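Side-chain contacts in ferritin light chain (PDB 1Z6O), which assembles with heavy chains into a secreted 24-subunit shell that stores iron, in which the light chain probably helps nucleate the ferrihydrite core: residues Leu49-Asp54 against Leu130-Glu135; Ala70-Leu75 against Glu124-Ala129. All blocks are in the same frame, centred on the assembly; numbering follows the deposited sequence.

Contact 1 (Leu49-Asp54 against Leu130-Glu135)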
loop_
_atom_site.group_PDB
_atom_site.type_symbol
_atom_site.label_atom_id
_atom_site.label_comp_id
_atom_site.label_asym_id
_atom_site.label_seq_id
_atom_site.Cartn_x
_atom_site.Cartn_y
_atom_site.Cartn_z
ATOM N N LEU A 49 10.443 4.263 50.449
ATOM C CA LEU A 49 9.211 3.525 50.731
ATOM C C LEU A 49 8.272 4.370 51.593
ATOM O O LEU A 49 7.079 4.501 51.301
ATOM C CB LEU A 49 9.556 2.210 51.447
ATOM C CG LEU A 49 8.386 1.335 51.915
ATOM C CD1 LEU A 49 7.474 0.983 50.723
ATOM C CD2 LEU A 49 8.956 0.062 52.558
ATOM N N GLU A 50 8.813 4.944 52.661
ATOM C CA GLU A 50 8.022 5.783 53.554
ATOM C C GLU A 50 7.490 7.000 52.811
ATOM O O GLU A 50 6.314 7.349 52.939
ATOM C CB GLU A 50 8.873 6.241 54.752
ATOM C CG GLU A 50 9.352 5.057 55.595
ATOM C CD GLU A 50 10.420 5.421 56.627
ATOM O OE1 GLU A 50 11.135 6.435 56.434
ATOM O OE2 GLU A 50 10.556 4.668 57.620
ATOM N N ARG A 51 8.345 7.660 52.038
ATOM C CA ARG A 51 7.878 8.833 51.309
ATOM C C ARG A 51 6.846 8.475 50.244
ATOM O O ARG A 51 5.946 9.279 49.988
ATOM C CB ARG A 51 9.044 9.589 50.654
ATOM C CG ARG A 51 9.963 10.289 51.643
ATOM C CD ARG A 51 9.204 11.265 52.548
ATOM N NE ARG A 51 10.132 11.954 53.445
ATOM C CZ ARG A 51 9.823 12.385 54.663
ATOM N NH1 ARG A 51 8.600 12.202 55.147
ATOM N NH2 ARG A 51 10.747 12.988 55.404
ATOM N N SER A 52 6.952 7.294 49.621
ATOM C CA SER A 52 5.960 6.952 48.601
ATOM C C SER A 52 4.568 6.965 49.218
ATOM O O SER A 52 3.622 7.474 48.613
ATOM C CB SER A 52 6.232 5.583 47.935
ATOM O OG SER A 52 5.984 4.491 48.804
ATOM N N TYR A 53 4.433 6.419 50.423
ATOM C CA TYR A 53 3.129 6.412 51.077
ATOM C C TYR A 53 2.734 7.797 51.618
ATOM O O TYR A 53 1.550 8.126 51.635
ATOM C CB TYR A 53 3.076 5.307 52.157
ATOM C CG TYR A 53 2.730 3.963 51.532
ATOM C CD1 TYR A 53 3.674 2.929 51.433
ATOM C CD2 TYR A 53 1.458 3.744 51.001
ATOM C CE1 TYR A 53 3.346 1.707 50.817
ATOM C CE2 TYR A 53 1.126 2.539 50.386
ATOM C CZ TYR A 53 2.065 1.528 50.299
ATOM O OH TYR A 53 1.694 0.342 49.711
ATOM N N ASP A 54 3.698 8.621 52.034
ATOM C CA ASP A 54 3.360 9.989 52.472
ATOM C C ASP A 54 2.768 10.747 51.267
ATOM O O ASP A 54 1.753 11.436 51.376
ATOM C CB ASP A 54 4.603 10.781 52.929
ATOM C CG ASP A 54 5.162 10.305 54.260
ATOM O OD1 ASP A 54 4.388 9.761 55.070
ATOM O OD2 ASP A 54 6.377 10.495 54.500
ATOM N N LEU A 130 8.862 20.066 48.583
ATOM C CA LEU A 130 10.189 20.595 48.274
ATOM C C LEU A 130 11.193 20.122 49.335
ATOM O O LEU A 130 12.267 19.618 48.993
ATOM C CB LEU A 130 10.157 22.131 48.224
ATOM C CG LEU A 130 11.494 22.856 48.004
ATOM C CD1 LEU A 130 12.103 22.451 46.649
ATOM C CD2 LEU A 130 11.251 24.381 48.044
ATOM N N ASP A 131 10.851 20.275 50.615
ATOM C CA ASP A 131 11.746 19.837 51.694
ATOM C C ASP A 131 12.055 18.340 51.640
ATOM O O ASP A 131 13.201 17.931 51.833
ATOM C CB ASP A 131 11.149 20.123 53.081
ATOM C CG ASP A 131 11.062 21.611 53.398
ATOM O OD1 ASP A 131 11.894 22.397 52.895
ATOM O OD2 ASP A 131 10.160 21.991 54.176
ATOM N N THR A 132 11.041 17.512 51.404
ATOM C CA THR A 132 11.290 16.073 51.365
ATOM C C THR A 132 12.123 15.671 50.150
ATOM O O THR A 132 12.902 14.722 50.230
ATOM C CB THR A 132 9.969 15.245 51.403
ATOM O OG1 THR A 132 9.137 15.609 50.300
ATOM C CG2 THR A 132 9.220 15.501 52.703
ATOM N N GLN A 133 11.977 16.374 49.026
ATOM C CA GLN A 133 12.796 16.046 47.856
ATOM C C GLN A 133 14.243 16.494 48.119
ATOM O O GLN A 133 15.182 15.798 47.741
ATOM C CB GLN A 133 12.229 16.694 46.580
ATOM C CG GLN A 133 10.914 16.024 46.105
ATOM C CD GLN A 133 11.139 14.611 45.577
ATOM O OE1 GLN A 133 10.469 13.649 45.979
ATOM N NE2 GLN A 133 12.077 14.483 44.670
ATOM N N LYS A 134 14.431 17.638 48.777
ATOM C CA LYS A 134 15.793 18.074 49.105
ATOM C C LYS A 134 16.434 17.060 50.059
ATOM O O LYS A 134 17.635 16.797 49.981
ATOM C CB LYS A 134 15.799 19.454 49.770
ATOM C CG LYS A 134 15.517 20.611 48.803
ATOM C CD LYS A 134 15.728 21.969 49.502
ATOM C CE LYS A 134 15.410 23.120 48.540
ATOM N NZ LYS A 134 15.775 24.457 49.116
ATOM N N GLU A 135 15.637 16.501 50.966
ATOM C CA GLU A 135 16.170 15.504 51.897
ATOM C C GLU A 135 16.591 14.250 51.120
ATOM O O GLU A 135 17.649 13.681 51.386
ATOM C CB GLU A 135 15.133 15.140 52.977
ATOM C CG GLU A 135 15.608 13.997 53.893
ATOM C CD GLU A 135 14.592 13.612 54.973
ATOM O OE1 GLU A 135 13.399 13.408 54.654
ATOM O OE2 GLU A 135 15.000 13.499 56.146
HETATM O O HOH W 1 12.526 12.714 52.248
#

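Contact 2 (Ala70-Leu75 against Glu124-Ala129)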
loop_
_atom_site.group_PDB
_atom_site.type_symbol
_atom_site.label_atom_id
_atom_site.label_comp_id
_atom_site.label_asym_id
_atom_site.label_seq_id
_atom_site.Cartn_x
_atom_site.Cartn_y
_atom_site.Cartn_z
ATOM N N ALA A 70 -7.274 18.490 41.226
ATOM C CA ALA A 70 -6.763 17.387 40.412
ATOM C C ALA A 70 -5.291 17.547 40.009
ATOM O O ALA A 70 -4.572 16.553 39.871
ATOM C CB ALA A 70 -7.635 17.209 39.168
ATOM N N GLY A 71 -4.848 18.788 39.824
ATOM C CA GLY A 71 -3.464 19.041 39.452
ATOM C C GLY A 71 -2.521 18.745 40.608
ATOM O O GLY A 71 -1.485 18.104 40.424
ATOM N N PHE A 72 -2.859 19.219 41.803
ATOM C CA PHE A 72 -2.021 18.946 42.969
ATOM C C PHE A 72 -2.028 17.449 43.263
ATOM O O PHE A 72 -1.003 16.860 43.615
ATOM C CB PHE A 72 -2.524 19.708 44.200
ATOM C CG PHE A 72 -2.107 21.152 44.225
ATOM C CD1 PHE A 72 -2.754 22.094 43.425
ATOM C CD2 PHE A 72 -1.035 21.563 45.015
ATOM C CE1 PHE A 72 -2.342 23.425 43.406
ATOM C CE2 PHE A 72 -0.608 22.894 45.007
ATOM C CZ PHE A 72 -1.263 23.829 44.199
ATOM N N SER A 73 -3.188 16.825 43.110
ATOM C CA SER A 73 -3.289 15.401 43.373
ATOM C C SER A 73 -2.403 14.608 42.403
ATOM O O SER A 73 -1.703 13.669 42.796
ATOM C CB SER A 73 -4.765 14.970 43.272
ATOM O OG SER A 73 -4.903 13.639 43.695
ATOM N N LYS A 74 -2.414 15.004 41.134
ATOM C CA LYS A 74 -1.607 14.343 40.110
ATOM C C LYS A 74 -0.107 14.513 40.403
ATOM O O LYS A 74 0.693 13.595 40.182
ATOM C CB LYS A 74 -1.931 14.948 38.741
ATOM C CG LYS A 74 -1.236 14.283 37.570
ATOM C CD LYS A 74 -1.640 14.965 36.259
ATOM C CE LYS A 74 -1.048 14.246 35.056
ATOM N NZ LYS A 74 -1.364 14.953 33.784
ATOM N N LEU A 75 0.271 15.693 40.889
ATOM C CA LEU A 75 1.668 15.968 41.222
ATOM C C LEU A 75 2.134 14.988 42.305
ATOM O O LEU A 75 3.197 14.366 42.188
ATOM C CB LEU A 75 1.816 17.419 41.722
ATOM C CG LEU A 75 3.220 17.915 42.122
ATOM C CD1 LEU A 75 3.256 19.446 42.129
ATOM C CD2 LEU A 75 3.578 17.395 43.506
ATOM N N GLU A 124 1.638 25.152 51.728
ATOM C CA GLU A 124 2.241 24.254 52.721
ATOM C C GLU A 124 2.609 22.907 52.105
ATOM O O GLU A 124 3.670 22.352 52.400
ATOM C CB GLU A 124 1.274 23.921 53.863
ATOM C CG GLU A 124 0.996 24.981 54.877
ATOM C CD GLU A 124 0.018 24.474 55.944
ATOM O OE1 GLU A 124 -1.083 23.983 55.578
ATOM O OE2 GLU A 124 0.354 24.559 57.147
ATOM N N ALA A 125 1.704 22.359 51.299
ATOM C CA ALA A 125 1.942 21.051 50.679
ATOM C C ALA A 125 3.144 21.084 49.737
ATOM O O ALA A 125 3.959 20.164 49.739
ATOM C CB ALA A 125 0.680 20.578 49.920
ATOM N N LEU A 126 3.247 22.129 48.920
ATOM C CA LEU A 126 4.382 22.243 48.003
ATOM C C LEU A 126 5.681 22.448 48.780
ATOM O O LEU A 126 6.728 21.923 48.395
ATOM C CB LEU A 126 4.187 23.416 47.038
ATOM C CG LEU A 126 3.057 23.303 46.009
ATOM C CD1 LEU A 126 2.895 24.647 45.308
ATOM C CD2 LEU A 126 3.358 22.231 45.007
ATOM N N ALA A 127 5.616 23.220 49.865
ATOM C CA ALA A 127 6.801 23.468 50.691
ATOM C C ALA A 127 7.308 22.160 51.286
ATOM O O ALA A 127 8.514 21.913 51.334
ATOM C CB ALA A 127 6.467 24.452 51.826
ATOM N N LYS A 128 6.387 21.326 51.761
ATOM C CA LYS A 128 6.772 20.045 52.343
ATOM C C LYS A 128 7.320 19.128 51.252
ATOM O O LYS A 128 8.271 18.391 51.485
ATOM C CB LYS A 128 5.568 19.371 53.019
ATOM C CG LYS A 128 5.943 18.191 53.929
ATOM C CD LYS A 128 6.723 18.697 55.151
ATOM C CE LYS A 128 6.732 17.714 56.323
ATOM N NZ LYS A 128 7.556 16.490 56.092
ATOM N N ALA A 129 6.714 19.152 50.066
ATOM C CA ALA A 129 7.213 18.313 48.976
ATOM C C ALA A 129 8.644 18.755 48.637
ATOM O O ALA A 129 9.536 17.927 48.431
ATOM C CB ALA A 129 6.312 18.446 47.736
#

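Contact 1 (Leu49-Asp54 against Leu130-Glu135)
T132 brings its methyl CG2 over the middle of one face of the R51 guanidinium, 3.7 Å from CZ of R51, where CA atoms of the two residues lie 8.0 Å apart. A beta-branched threonine suits the place because its two branches do different work: CG2, anti to the carbonyl carbon, gives the flat cation an apolar surface, while OG1 is turned to hydrogen bonds with the hydroxyl of Y55 and with the carbonyl oxygens of K128 and A129. The T132 carbonyl O also takes part, accepting a bond of 2.9 Å from a water whose oxygen lies in the guanidinium plane. That water accepts from NE of R51 at 2.8 Å and donates to OE1 of E135 at 2.7 Å, so it ties the arginine to backbone and carboxylate together. One turn later, E135 leaves the helix with CG anti to its backbone N (chi1 175°), and its long chain carries OE1 to the edge of the guanidinium. NH2 of R51 meets the syn lone pair of OE1 of E135 at 2.8 Å, nearly straight at 171°, in a salt bridge. NH1 of R51 turns back to OD2 of D54, 2.9 Å away on its own helix, so two carboxylates hold the cation at separate edge nitrogens and fix its rotation. With R51 cut back to an alanine, the carboxylates of D54 and E135 would probably lose their shared cation, the water one of its three partners, and the T132 methyl its cover. Within the ferritin four-helix bundle this joins the antiparallel helices 37-61 and 122-148; Y116 packs on R51 and D54, L49 and S52 lean on helix 70-96, and L130 and Q133 on helix 157-190.

Contact 2 (Ala70-Leu75 against Glu124-Ala129)
F72 and L126 mark the nearest backbone approach, their CA atoms 8.8 Å apart, on two helical segments that run in broadly the same sense. No hydrogen bond spans that distance: backbone bonds such as K128 N to E124 O stay within a helix, while at the start of helix 70-96 the N-H groups of G71 and F72 go to the carboxylate of D205. With CG anti to the carbonyl carbon (chi1 -67°), L126 reaches its branched end between F72 and L75, three positions apart. CE2 of F72 lies 3.8 Å from CG of L126 and 3.9 Å from CD1 of L126. The ring meets this branch point obliquely, the two side chains crossing at about a right angle. A large flat ring suits position 72, since it can cross the backbone gap to L126 while also meeting F62, its plane about 30° from that ring, and L208 of helix 197-211. Helices 70-96 and 122-148 belong to the ferritin four-helix bundle, where the long connection between them lets both run the same way; this apolar meeting is buried, toward the end of the bundle that helix 197-211 covers. CD2 of L126 lies 4.0 Å from both CD1 of L75 and CE2 of F72; a branched side chain suits a place where two neighbours must be met at once. A125 and A129, which point toward the other helix, are small enough to leave room for F76, which packs on both. H181, T182 and L185 of helix 157-190 pack against L126, and H181 also touches L75.

Overall arrangement
Helix 122-148 is common to both contacts: its residues 124-129 serve contact 2 and 130-135, directly following, serve contact 1, with the contact centres about 12 Å apart. The partners are successive helices, 37-61 for contact 1 and 70-96 for contact 2, so along the chain the order is 49-54, 70-75, 124-129, 130-135, and both segments of contact 2 fall between those of contact 1. One helix is thus joined to an antiparallel partner through charge and water, and to a parallel one through buried apolar groups. The shared helix also meets a second copy of this light chain beside both contacts, so it serves packing within the bundle and between subunits.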